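Local coordinates for conjugal transfer protein TRWB (Escherichia coli, PDB 1E9R) that probably acts as a hexameric, ring-forming P-loop ATPase that couples DNA to the secretion channel during bacterial conjugation, at residues Ile86-Gly91 and Phe244-Glu249; Asp92-Phe97 and Asn427-Phe432; Lys159-Ile164 and Arg185-Gly190; Leu154-Lys159 and Gly190-Ser195. All coordinates share one frame; numbering follows the deposited sequence.

Contact 1: Ile86-Gly91 and Phe244-Glu249; sequences IVDPNG and FITWRE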
loop_
_atom_site.group_PDB
_atom_site.type_symbol
_atom_site.label_atom_id
_atom_site.label_comp_id
_atom_site.label_asym_id
_atom_site.label_seq_id
_atom_site.Cartn_x
_atom_site.Cartn_y
_atom_site.Cartn_z
ATOM N N ILE B 86 3.366 9.237 -37.862
ATOM C CA ILE B 86 3.362 7.829 -37.493
ATOM C C ILE B 86 4.616 7.395 -36.737
ATOM O O ILE B 86 5.742 7.598 -37.209
ATOM C CB ILE B 86 3.236 6.942 -38.753
ATOM C CG1 ILE B 86 1.978 7.324 -39.530
ATOM C CG2 ILE B 86 3.201 5.479 -38.369
ATOM C CD1 ILE B 86 1.851 6.629 -40.883
ATOM N N VAL B 87 4.411 6.819 -35.554
ATOM C CA VAL B 87 5.510 6.294 -34.752
ATOM C C VAL B 87 5.657 4.941 -35.435
ATOM O O VAL B 87 4.893 3.997 -35.192
ATOM C CB VAL B 87 5.102 6.168 -33.272
ATOM C CG1 VAL B 87 6.214 5.524 -32.471
ATOM C CG2 VAL B 87 4.803 7.553 -32.717
ATOM N N ASP B 88 6.643 4.882 -36.320
ATOM C CA ASP B 88 6.861 3.725 -37.164
ATOM C C ASP B 88 8.088 2.862 -36.898
ATOM O O ASP B 88 9.179 3.133 -37.393
ATOM C CB ASP B 88 6.844 4.230 -38.614
ATOM C CG ASP B 88 6.885 3.125 -39.630
ATOM O OD1 ASP B 88 6.329 2.028 -39.384
ATOM O OD2 ASP B 88 7.464 3.387 -40.699
ATOM N N PRO B 89 7.914 1.793 -36.119
ATOM C CA PRO B 89 9.001 0.872 -35.783
ATOM C C PRO B 89 9.534 0.176 -37.030
ATOM O O PRO B 89 8.767 -0.386 -37.801
ATOM C CB PRO B 89 8.329 -0.117 -34.848
ATOM C CG PRO B 89 7.216 0.689 -34.247
ATOM C CD PRO B 89 6.681 1.439 -35.402
ATOM N N ASN B 90 10.846 0.211 -37.217
ATOM C CA ASN B 90 11.475 -0.430 -38.365
ATOM C C ASN B 90 11.050 0.138 -39.710
ATOM O O ASN B 90 11.214 -0.520 -40.739
ATOM C CB ASN B 90 11.184 -1.927 -38.351
ATOM C CG ASN B 90 11.710 -2.598 -37.122
ATOM O OD1 ASN B 90 12.891 -2.479 -36.800
ATOM N ND2 ASN B 90 10.843 -3.314 -36.418
ATOM N N GLY B 91 10.497 1.346 -39.705
ATOM C CA GLY B 91 10.068 1.969 -40.948
ATOM C C GLY B 91 9.124 1.151 -41.821
ATOM O O GLY B 91 9.093 1.337 -43.046
ATOM N N PHE B 244 7.184 10.282 -40.597
ATOM C CA PHE B 244 7.422 8.927 -40.121
ATOM C C PHE B 244 8.575 8.931 -39.144
ATOM O O PHE B 244 9.704 9.256 -39.522
ATOM C CB PHE B 244 7.793 7.983 -41.254
ATOM C CG PHE B 244 6.719 7.797 -42.258
ATOM C CD1 PHE B 244 6.474 8.769 -43.222
ATOM C CD2 PHE B 244 5.956 6.637 -42.255
ATOM C CE1 PHE B 244 5.479 8.588 -44.179
ATOM C CE2 PHE B 244 4.958 6.442 -43.205
ATOM C CZ PHE B 244 4.717 7.420 -44.173
ATOM N N ILE B 245 8.287 8.586 -37.891
ATOM C CA ILE B 245 9.311 8.510 -36.852
ATOM C C ILE B 245 9.693 7.040 -36.784
ATOM O O ILE B 245 8.981 6.223 -36.204
ATOM C CB ILE B 245 8.771 8.982 -35.489
ATOM C CG1 ILE B 245 8.435 10.474 -35.567
ATOM C CG2 ILE B 245 9.799 8.709 -34.393
ATOM C CD1 ILE B 245 7.782 11.022 -34.330
ATOM N N THR B 246 10.822 6.715 -37.394
ATOM C CA THR B 246 11.283 5.340 -37.458
ATOM C C THR B 246 12.522 5.098 -36.615
ATOM O O THR B 246 13.139 6.040 -36.109
ATOM C CB THR B 246 11.631 4.965 -38.907
ATOM O OG1 THR B 246 12.754 5.754 -39.334
ATOM C CG2 THR B 246 10.446 5.234 -39.840
ATOM N N TRP B 247 12.877 3.823 -36.478
ATOM C CA TRP B 247 14.060 3.411 -35.735
ATOM C C TRP B 247 14.180 1.901 -35.859
ATOM O O TRP B 247 13.172 1.208 -35.973
ATOM C CB TRP B 247 13.947 3.826 -34.260
ATOM C CG TRP B 247 12.942 3.044 -33.465
ATOM C CD1 TRP B 247 13.170 1.896 -32.760
ATOM C CD2 TRP B 247 11.545 3.329 -33.324
ATOM N NE1 TRP B 247 12.003 1.449 -32.192
ATOM C CE2 TRP B 247 10.990 2.312 -32.522
ATOM C CE3 TRP B 247 10.708 4.346 -33.799
ATOM C CZ2 TRP B 247 9.637 2.279 -32.187
ATOM C CZ3 TRP B 247 9.363 4.311 -33.464
ATOM C CH2 TRP B 247 8.843 3.283 -32.664
ATOM N N ARG B 248 15.407 1.391 -35.880
ATOM C CA ARG B 248 15.598 -0.051 -35.968
ATOM C C ARG B 248 15.420 -0.537 -34.542
ATOM O O ARG B 248 16.002 0.025 -33.615
ATOM C CB ARG B 248 16.985 -0.377 -36.538
ATOM C CG ARG B 248 16.946 -0.592 -38.063
ATOM C CD ARG B 248 18.319 -0.602 -38.716
ATOM N NE ARG B 248 19.375 -1.141 -37.856
ATOM C CZ ARG B 248 19.477 -2.412 -37.462
ATOM N NH1 ARG B 248 18.578 -3.320 -37.848
ATOM N NH2 ARG B 248 20.494 -2.777 -36.681
ATOM N N GLU B 249 14.603 -1.567 -34.360
ATOM C CA GLU B 249 14.307 -2.038 -33.017
ATOM C C GLU B 249 15.423 -2.467 -32.079
ATOM O O GLU B 249 15.216 -2.468 -30.863
ATOM C CB GLU B 249 13.230 -3.120 -33.061
ATOM C CG GLU B 249 13.536 -4.329 -33.905
ATOM C CD GLU B 249 12.353 -5.290 -33.928
ATOM O OE1 GLU B 249 11.296 -4.945 -33.339
ATOM O OE2 GLU B 249 12.477 -6.382 -34.532
#
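Pro89 packs over one face of the indole of Trp247 where two parallel neighbours in the central sheet of the P-loop NTPase domain run out. Its CA stands over the six-membered ring, 3.9 Å from the centroid and 10° off the normal, a CH-pi contact, while CG reaches CH2 of Trp247. The rim of the same ring is filled by Val87, whose CG1 meets CH2 at 3.5 Å from near the ring plane. With chi1 at 71°, CG of Trp247 sits between its own backbone N and carbonyl carbon, which swings the broad ring back over the 86-89 strand. A compact proline suits the face of the indole, and a branched valine the space at its edge.

On the other face, CD1 of Ile86 lies alongside CE2 of Phe244 at 3.9 Å, and the methyl CG2 of Thr246 fits against CA of Gly91, a turn residue with positive phi. The backbones are joined by Ile245 N to Ile86 O (2.8 Å) and Asp88 N to Ile245 O (2.7 Å). Beyond them, Asn90 N bonds to Trp247 O and Asn90 OD1 accepts from Glu249 N at 3.1 Å, tying the two loops together.

Helix 252-269 packs on the Val87 and Trp247 face, Leu255 and Ile259 touching the indole; helix 92-97 covers the Ile86 and Phe244 face, and strands 281-285 and 103-105 flank the pair.

Contact 2: Asp92-Phe97 and Asn427-Phe432; sequences DMLSKF and NRQPAF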
loop_
_atom_site.group_PDB
_atom_site.type_symbol
_atom_site.label_atom_id
_atom_site.label_comp_id
_atom_site.label_asym_id
_atom_site.label_seq_id
_atom_site.Cartn_x
_atom_site.Cartn_y
_atom_site.Cartn_z
ATOM N N ASP B 92 8.351 0.256 -41.207
ATOM C CA ASP B 92 7.404 -0.578 -41.947
ATOM C C ASP B 92 6.379 0.235 -42.747
ATOM O O ASP B 92 6.179 0.003 -43.935
ATOM C CB ASP B 92 6.664 -1.518 -40.999
ATOM C CG ASP B 92 5.453 -2.167 -41.655
ATOM O OD1 ASP B 92 5.629 -2.878 -42.674
ATOM O OD2 ASP B 92 4.319 -1.964 -41.159
ATOM N N MET B 93 5.722 1.184 -42.097
ATOM C CA MET B 93 4.732 2.003 -42.779
ATOM C C MET B 93 5.376 2.953 -43.770
ATOM O O MET B 93 4.786 3.287 -44.793
ATOM C CB MET B 93 3.910 2.794 -41.760
ATOM C CG MET B 93 2.957 1.926 -40.966
ATOM S SD MET B 93 1.327 2.677 -40.938
ATOM C CE MET B 93 0.985 2.692 -39.116
ATOM N N LEU B 94 6.588 3.392 -43.451
ATOM C CA LEU B 94 7.334 4.297 -44.316
ATOM C C LEU B 94 7.617 3.582 -45.632
ATOM O O LEU B 94 7.497 4.165 -46.717
ATOM C CB LEU B 94 8.664 4.687 -43.655
ATOM C CG LEU B 94 9.737 5.313 -44.560
ATOM C CD1 LEU B 94 9.269 6.673 -45.067
ATOM C CD2 LEU B 94 11.039 5.449 -43.798
ATOM N N SER B 95 7.986 2.308 -45.519
ATOM C CA SER B 95 8.307 1.506 -46.679
ATOM C C SER B 95 7.097 1.227 -47.562
ATOM O O SER B 95 7.244 0.989 -48.756
ATOM C CB SER B 95 8.945 0.192 -46.237
ATOM O OG SER B 95 7.990 -0.657 -45.637
ATOM N N LYS B 96 5.899 1.265 -46.994
ATOM C CA LYS B 96 4.712 0.991 -47.785
ATOM C C LYS B 96 3.899 2.213 -48.142
ATOM O O LYS B 96 3.247 2.231 -49.182
ATOM C CB LYS B 96 3.818 -0.021 -47.069
ATOM C CG LYS B 96 4.409 -1.411 -47.011
ATOM C CD LYS B 96 3.630 -2.285 -46.052
ATOM C CE LYS B 96 4.300 -3.645 -45.860
ATOM N NZ LYS B 96 3.605 -4.445 -44.802
ATOM N N PHE B 97 3.935 3.239 -47.303
ATOM C CA PHE B 97 3.143 4.434 -47.579
ATOM C C PHE B 97 3.937 5.718 -47.769
ATOM O O PHE B 97 3.359 6.775 -48.040
ATOM C CB PHE B 97 2.120 4.643 -46.462
ATOM C CG PHE B 97 1.282 3.431 -46.176
ATOM C CD1 PHE B 97 0.530 2.833 -47.179
ATOM C CD2 PHE B 97 1.244 2.890 -44.898
ATOM C CE1 PHE B 97 -0.246 1.715 -46.913
ATOM C CE2 PHE B 97 0.471 1.772 -44.620
ATOM C CZ PHE B 97 -0.277 1.183 -45.632
ATOM N N ASN B 427 6.276 -2.616 -51.264
ATOM C CA ASN B 427 7.266 -1.657 -50.799
ATOM C C ASN B 427 7.505 -0.557 -51.812
ATOM O O ASN B 427 8.104 -0.790 -52.856
ATOM C CB ASN B 427 8.581 -2.369 -50.504
ATOM C CG ASN B 427 8.444 -3.391 -49.400
ATOM O OD1 ASN B 427 9.360 -4.173 -49.149
ATOM N ND2 ASN B 427 7.292 -3.386 -48.723
ATOM N N ARG B 428 7.041 0.647 -51.498
ATOM C CA ARG B 428 7.220 1.774 -52.396
ATOM C C ARG B 428 8.418 2.614 -51.954
ATOM O O ARG B 428 8.563 3.773 -52.347
ATOM C CB ARG B 428 5.942 2.621 -52.432
ATOM C CG ARG B 428 5.797 3.631 -51.313
ATOM C CD ARG B 428 4.339 4.016 -51.106
ATOM N NE ARG B 428 3.640 4.401 -52.331
ATOM C CZ ARG B 428 3.855 5.524 -53.015
ATOM N NH1 ARG B 428 4.766 6.402 -52.609
ATOM N NH2 ARG B 428 3.140 5.778 -54.105
ATOM N N GLN B 429 9.289 2.012 -51.147
ATOM C CA GLN B 429 10.467 2.708 -50.643
ATOM C C GLN B 429 11.178 1.808 -49.631
ATOM O O GLN B 429 10.562 0.917 -49.047
ATOM C CB GLN B 429 10.025 4.009 -49.972
ATOM C CG GLN B 429 11.065 5.098 -49.935
ATOM C CD GLN B 429 10.542 6.368 -49.296
ATOM O OE1 GLN B 429 11.250 7.378 -49.221
ATOM N NE2 GLN B 429 9.298 6.328 -48.826
ATOM N N PRO B 430 12.493 1.999 -49.437
ATOM C CA PRO B 430 13.187 1.151 -48.460
ATOM C C PRO B 430 12.874 1.597 -47.017
ATOM O O PRO B 430 12.826 2.793 -46.715
ATOM C CB PRO B 430 14.661 1.331 -48.837
ATOM C CG PRO B 430 14.701 2.721 -49.360
ATOM C CD PRO B 430 13.456 2.789 -50.221
ATOM N N ALA B 431 12.643 0.629 -46.136
ATOM C CA ALA B 431 12.325 0.925 -44.744
ATOM C C ALA B 431 13.436 1.706 -44.038
ATOM O O ALA B 431 13.167 2.640 -43.282
ATOM C CB ALA B 431 12.049 -0.367 -43.999
ATOM N N PHE B 432 14.683 1.322 -44.288
ATOM C CA PHE B 432 15.822 1.982 -43.660
ATOM C C PHE B 432 16.969 2.192 -44.649
ATOM O O PHE B 432 17.302 1.306 -45.431
ATOM C CB PHE B 432 16.306 1.134 -42.478
ATOM C CG PHE B 432 17.498 1.713 -41.739
ATOM C CD1 PHE B 432 17.388 2.914 -41.032
ATOM C CD2 PHE B 432 18.726 1.039 -41.730
ATOM C CE1 PHE B 432 18.483 3.436 -40.324
ATOM C CE2 PHE B 432 19.828 1.550 -41.026
ATOM C CZ PHE B 432 19.705 2.750 -40.322
#
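Ser95 and the chain from Asn427 to Ala431 meet mainly through backbone atoms, the C-terminal tail curling round the short helix 92-97. The hydrogen bond across the contact runs from Arg428 N to Ser95 O, 2.8 Å long; its angle at hydrogen, 131°, is bent, although the donor stands nearly in line with the carbonyl. The same oxygen receives a CA-H...O contact from Asn427 CA at 3.3 Å, and Ser95 CA makes another to Gln429 O, a close approach that a small residue such as serine allows.

Within the helix, Ser95 OG turns back to Asp92 O at 2.6 Å. The torsion that sets OG between its own N and carbonyl carbon, chi1 72°, spends the hydroxyl on the preceding turn, while CB touches the tail at Gln429 O and Ala431. Lys96 NZ makes a weak, long salt bridge with Asp92 OD1, 3.3 Å; the other carboxylate oxygen of Asp92 pairs with Arg71.

The remaining contacts are van der Waals: CB of Ser95 rests on CB of Ala431 at 3.9 Å, and the methyls of Leu94 lie against polar atoms of the tail, CD2 by Ala431 O at 3.6 Å and CD1 by Gln429 NE2. A leucine in place of Ser95 would probably push the tail off the helix at Gln429 and Ala431 and leave Asp92 O without its hydroxyl partner.

Helix 92-97 is thus held between the tail and the core: Met93 and Leu94 lean on strand 243-247, whereas Phe97 packs against helix 66-79 and meets Phe425 edge-to-face.

Contact 3: Lys159-Ile164 and Arg185-Gly190; sequences KKLALI and RGFLEG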
loop_
_atom_site.group_PDB
_atom_site.type_symbol
_atom_site.label_atom_id
_atom_site.label_comp_id
_atom_site.label_asym_id
_atom_site.label_seq_id
_atom_site.Cartn_x
_atom_site.Cartn_y
_atom_site.Cartn_z
ATOM N N LYS B 159 18.838 28.390 -23.112
ATOM C CA LYS B 159 18.409 29.770 -23.332
ATOM C C LYS B 159 19.608 30.707 -23.511
ATOM O O LYS B 159 19.574 31.606 -24.350
ATOM C CB LYS B 159 17.557 30.254 -22.159
ATOM C CG LYS B 159 16.813 31.546 -22.423
ATOM C CD LYS B 159 16.163 32.088 -21.145
ATOM C CE LYS B 159 15.179 31.091 -20.504
ATOM N NZ LYS B 159 14.512 31.644 -19.272
ATOM N N LYS B 160 20.662 30.493 -22.723
ATOM C CA LYS B 160 21.872 31.317 -22.803
ATOM C C LYS B 160 22.679 31.038 -24.074
ATOM O O LYS B 160 23.181 31.967 -24.711
ATOM C CB LYS B 160 22.757 31.095 -21.575
ATOM C CG LYS B 160 23.986 31.993 -21.543
ATOM C CD LYS B 160 24.732 31.914 -20.207
ATOM C CE LYS B 160 25.989 32.782 -20.219
ATOM N NZ LYS B 160 26.696 32.785 -18.903
ATOM N N LEU B 161 22.813 29.764 -24.432
ATOM C CA LEU B 161 23.520 29.379 -25.645
ATOM C C LEU B 161 22.836 30.025 -26.855
ATOM O O LEU B 161 23.494 30.531 -27.762
ATOM C CB LEU B 161 23.520 27.857 -25.800
ATOM C CG LEU B 161 24.445 27.091 -24.857
ATOM C CD1 LEU B 161 24.213 25.607 -25.020
ATOM C CD2 LEU B 161 25.895 27.439 -25.161
ATOM N N ALA B 162 21.507 30.007 -26.863
ATOM C CA ALA B 162 20.748 30.616 -27.950
ATOM C C ALA B 162 21.016 32.121 -27.984
ATOM O O ALA B 162 21.086 32.720 -29.057
ATOM C CB ALA B 162 19.264 30.357 -27.760
ATOM N N LEU B 163 21.155 32.726 -26.805
ATOM C CA LEU B 163 21.433 34.156 -26.689
ATOM C C LEU B 163 22.812 34.531 -27.211
ATOM O O LEU B 163 22.948 35.484 -27.983
ATOM C CB LEU B 163 21.338 34.613 -25.237
ATOM C CG LEU B 163 20.012 35.224 -24.809
ATOM C CD1 LEU B 163 20.217 35.953 -23.489
ATOM C CD2 LEU B 163 19.521 36.197 -25.870
ATOM N N ILE B 164 23.835 33.799 -26.775
ATOM C CA ILE B 164 25.189 34.090 -27.222
ATOM C C ILE B 164 25.405 33.623 -28.670
ATOM O O ILE B 164 26.523 33.674 -29.193
ATOM C CB ILE B 164 26.264 33.477 -26.261
ATOM C CG1 ILE B 164 26.330 31.961 -26.395
ATOM C CG2 ILE B 164 25.938 33.841 -24.822
ATOM C CD1 ILE B 164 27.321 31.333 -25.435
ATOM N N ARG B 185 28.632 26.247 -12.974
ATOM C CA ARG B 185 28.147 27.296 -12.081
ATOM C C ARG B 185 28.455 28.670 -12.673
ATOM O O ARG B 185 27.599 29.548 -12.713
ATOM C CB ARG B 185 28.824 27.174 -10.716
ATOM C CG ARG B 185 28.332 26.028 -9.846
ATOM C CD ARG B 185 27.317 26.539 -8.847
ATOM N NE ARG B 185 26.857 25.512 -7.917
ATOM C CZ ARG B 185 27.645 24.843 -7.084
ATOM N NH1 ARG B 185 28.946 25.080 -7.071
ATOM N NH2 ARG B 185 27.131 23.932 -6.270
ATOM N N GLY B 186 29.687 28.849 -13.134
ATOM C CA GLY B 186 30.078 30.120 -13.718
ATOM C C GLY B 186 29.291 30.430 -14.974
ATOM O O GLY B 186 28.886 31.577 -15.202
ATOM N N PHE B 187 29.080 29.409 -15.803
ATOM C CA PHE B 187 28.319 29.596 -17.027
ATOM C C PHE B 187 26.902 30.026 -16.667
ATOM O O PHE B 187 26.321 30.901 -17.305
ATOM C CB PHE B 187 28.257 28.308 -17.836
ATOM C CG PHE B 187 27.543 28.471 -19.137
ATOM C CD1 PHE B 187 28.172 29.080 -20.214
ATOM C CD2 PHE B 187 26.219 28.078 -19.271
ATOM C CE1 PHE B 187 27.494 29.301 -21.409
ATOM C CE2 PHE B 187 25.527 28.292 -20.459
ATOM C CZ PHE B 187 26.167 28.906 -21.531
ATOM N N LEU B 188 26.351 29.407 -15.629
ATOM C CA LEU B 188 24.998 29.727 -15.183
ATOM C C LEU B 188 24.843 31.114 -14.579
ATOM O O LEU B 188 23.724 31.633 -14.504
ATOM C CB LEU B 188 24.507 28.682 -14.186
ATOM C CG LEU B 188 24.146 27.354 -14.848
ATOM C CD1 LEU B 188 23.789 26.334 -13.782
ATOM C CD2 LEU B 188 22.986 27.573 -15.821
ATOM N N GLU B 189 25.946 31.716 -14.138
ATOM C CA GLU B 189 25.873 33.062 -13.573
ATOM C C GLU B 189 25.183 33.949 -14.601
ATOM O O GLU B 189 25.488 33.890 -15.791
ATOM C CB GLU B 189 27.266 33.612 -13.284
ATOM C CG GLU B 189 27.881 33.146 -11.984
ATOM C CD GLU B 189 29.362 33.496 -11.906
ATOM O OE1 GLU B 189 29.736 34.611 -12.336
ATOM O OE2 GLU B 189 30.151 32.658 -11.414
ATOM N N GLY B 190 24.241 34.763 -14.152
ATOM C CA GLY B 190 23.543 35.621 -15.084
ATOM C C GLY B 190 22.230 35.023 -15.554
ATOM O O GLY B 190 21.417 35.710 -16.178
#
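Lys160 runs its side chain fully extended, CG anti to the backbone N (chi1 -176°) and the later torsions all extended, while Phe187 likewise has CG opposite its N. These settings send the two side chains past each other in opposite directions, between helix 141-163 and the last turn of helix 181-188, in an all-helical insertion between strands of the nucleotide-binding fold.

The lysine methylenes lie over one face of the phenyl ring, with CD 3.9 Å from its centroid and 23° off the normal, a CH-pi contact displaced toward the rim. Farther along, NZ stands over the same face at 4.3 Å from the centroid, a cation-pi interaction. Leu161 adds a branched apolar contact, CD2 approaching CZ of Phe187 at 3.9 Å, the side chains crossing at about a right angle. Trp175 stacks with the phenyl ring, and Thr157 also touches it, so the ring is packed on several sides.

Cutting Lys160 back to an alanine is likely to leave this face of Phe187 without its alkyl and cationic cover. Lysine fits because its long chain is greasy where it crosses the ring and charged where it reaches the backbone carbonyl of Phe187: NZ is modelled 2.5 Å from Phe187 O, too short for the length to be trusted, though the ammonium clearly points at this carbonyl.

Contact 4: Leu154-Lys159 and Gly190-Ser195; sequences LRETAK and GTLAES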
loop_
_atom_site.group_PDB
_atom_site.type_symbol
_atom_site.label_atom_id
_atom_site.label_comp_id
_atom_site.label_asym_id
_atom_site.label_seq_id
_atom_site.Cartn_x
_atom_site.Cartn_y
_atom_site.Cartn_z
ATOM N N LEU B 154 18.384 22.515 -18.043
ATOM C CA LEU B 154 18.263 22.498 -19.487
ATOM C C LEU B 154 17.785 23.816 -20.066
ATOM O O LEU B 154 18.469 24.403 -20.896
ATOM C CB LEU B 154 17.313 21.398 -19.946
ATOM C CG LEU B 154 17.190 21.284 -21.471
ATOM C CD1 LEU B 154 18.487 20.738 -22.059
ATOM C CD2 LEU B 154 16.016 20.370 -21.824
ATOM N N ARG B 155 16.624 24.298 -19.629
ATOM C CA ARG B 155 16.091 25.530 -20.196
ATOM C C ARG B 155 16.956 26.774 -20.012
ATOM O O ARG B 155 17.023 27.619 -20.907
ATOM C CB ARG B 155 14.658 25.776 -19.700
ATOM C CG ARG B 155 14.515 26.310 -18.298
ATOM C CD ARG B 155 13.044 26.553 -17.974
ATOM N NE ARG B 155 12.438 25.405 -17.313
ATOM C CZ ARG B 155 12.378 25.260 -15.993
ATOM N NH1 ARG B 155 12.882 26.195 -15.199
ATOM N NH2 ARG B 155 11.830 24.175 -15.466
ATOM N N GLU B 156 17.634 26.891 -18.873
ATOM C CA GLU B 156 18.498 28.046 -18.643
ATOM C C GLU B 156 19.794 27.953 -19.456
ATOM O O GLU B 156 20.233 28.947 -20.033
ATOM C CB GLU B 156 18.811 28.198 -17.155
ATOM C CG GLU B 156 17.620 28.679 -16.334
ATOM C CD GLU B 156 16.949 29.919 -16.930
ATOM O OE1 GLU B 156 17.629 30.954 -17.109
ATOM O OE2 GLU B 156 15.735 29.863 -17.220
ATOM N N THR B 157 20.399 26.770 -19.516
ATOM C CA THR B 157 21.630 26.594 -20.283
ATOM C C THR B 157 21.353 26.839 -21.759
ATOM O O THR B 157 22.045 27.617 -22.406
ATOM C CB THR B 157 22.205 25.170 -20.119
ATOM O OG1 THR B 157 22.504 24.939 -18.742
ATOM C CG2 THR B 157 23.484 25.004 -20.934
ATOM N N ALA B 158 20.331 26.171 -22.284
ATOM C CA ALA B 158 19.957 26.307 -23.685
ATOM C C ALA B 158 19.566 27.739 -24.015
ATOM O O ALA B 158 19.922 28.246 -25.075
ATOM C CB ALA B 158 18.810 25.364 -24.014
ATOM N N LYS B 159 18.838 28.390 -23.112
ATOM C CA LYS B 159 18.409 29.770 -23.332
ATOM C C LYS B 159 19.608 30.707 -23.511
ATOM O O LYS B 159 19.574 31.606 -24.350
ATOM C CB LYS B 159 17.557 30.254 -22.159
ATOM C CG LYS B 159 16.813 31.546 -22.423
ATOM C CD LYS B 159 16.163 32.088 -21.145
ATOM C CE LYS B 159 15.179 31.091 -20.504
ATOM N NZ LYS B 159 14.512 31.644 -19.272
ATOM N N GLY B 190 24.241 34.763 -14.152
ATOM C CA GLY B 190 23.543 35.621 -15.084
ATOM C C GLY B 190 22.230 35.023 -15.554
ATOM O O GLY B 190 21.417 35.710 -16.178
ATOM N N THR B 191 22.014 33.738 -15.272
ATOM C CA THR B 191 20.767 33.078 -15.656
ATOM C C THR B 191 19.895 32.866 -14.423
ATOM O O THR B 191 20.342 33.082 -13.285
ATOM C CB THR B 191 21.011 31.698 -16.281
ATOM O OG1 THR B 191 21.565 30.819 -15.293
ATOM C CG2 THR B 191 21.962 31.810 -17.452
ATOM N N LEU B 192 18.657 32.438 -14.653
ATOM C CA LEU B 192 17.730 32.187 -13.562
ATOM C C LEU B 192 18.184 31.026 -12.679
ATOM O O LEU B 192 17.706 30.877 -11.556
ATOM C CB LEU B 192 16.338 31.905 -14.117
ATOM C CG LEU B 192 15.651 33.095 -14.786
ATOM C CD1 LEU B 192 14.298 32.657 -15.329
ATOM C CD2 LEU B 192 15.487 34.230 -13.775
ATOM N N ALA B 193 19.119 30.225 -13.185
ATOM C CA ALA B 193 19.630 29.076 -12.444
ATOM C C ALA B 193 20.911 29.376 -11.664
ATOM O O ALA B 193 21.489 28.480 -11.034
ATOM C CB ALA B 193 19.879 27.912 -13.398
ATOM N N GLU B 194 21.355 30.629 -11.693
ATOM C CA GLU B 194 22.584 30.996 -11.002
ATOM C C GLU B 194 22.640 30.564 -9.549
ATOM O O GLU B 194 23.453 29.715 -9.169
ATOM C CB GLU B 194 22.806 32.497 -11.070
ATOM C CG GLU B 194 24.108 32.915 -10.415
ATOM C CD GLU B 194 24.359 34.415 -10.508
ATOM O OE1 GLU B 194 23.510 35.140 -11.099
ATOM O OE2 GLU B 194 25.409 34.862 -9.982
ATOM N N SER B 195 21.763 31.143 -8.740
ATOM C CA SER B 195 21.731 30.845 -7.318
ATOM C C SER B 195 20.905 29.639 -6.880
ATOM O O SER B 195 21.071 29.171 -5.757
ATOM C CB SER B 195 21.259 32.083 -6.554
ATOM O OG SER B 195 22.086 33.192 -6.845
#
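A type I beta turn, Thr191 to Glu194, docks on helix 141-163 here, in the all-helical insertion of the P-loop NTPase domain, and Glu156 is the helix residue that receives it. Its carboxylate accepts a hydrogen bond from the turn: Leu192 N to OE1 is 3.0 Å, the donor coming from well above the carboxylate plane, 55° out of it. The chain of Glu156 is bent at chi2 (-50°), which folds the carboxylate across the flank of the helix to meet the turn. The other oxygen, OE2, takes a salt bridge from Lys159 NZ at 3.0 Å, on the syn side and only 21° from the plane. One acid thus serves both a backbone N-H and a charge one helical turn on, which probably favours its ionised form.

Carbon contacts complete the fit. CB of Leu192 lies 3.4 Å from OE1 of Glu156, and its CD1 lies near the lysine NZ, while CB of Ala193 rests against CG of Glu156 at 3.8 Å. Alanine is small enough to let the turn come this near; Leu192 also packs on Ile178 of a neighbouring subunit, so the turn reaches an interface of the ring.

The turn and the residue before it are braced by their own bonds. Glu194 N bonds to Thr191 O, Glu194 OE1 accepts from Gly190 N, and Thr191 OG1, which also bonds to Leu188 O, takes Ala193 N at 3.3 Å in an ST turn.

From the N terminus, the chain first lays down strand 83-89 and helix 92-97, which begin contacts 1 and 2. It then enters the helical insertion, where helix 141-163 supplies the first segments of contacts 4 and 3. Contact 3 closes the smaller loop, 159-164 to 185-190, and contact 4 the slightly larger one around it; their centres are about 6 Å apart, and they share Lys159 and Gly190. Both loops lie within the one that contact 1 closes when strand 243-247 returns to the central sheet. Contact 2 closes last, at the C-terminal tail, and crosses contact 1; Asp88 joins them, its carboxylate probably accepting from Met93 N and Leu94 N.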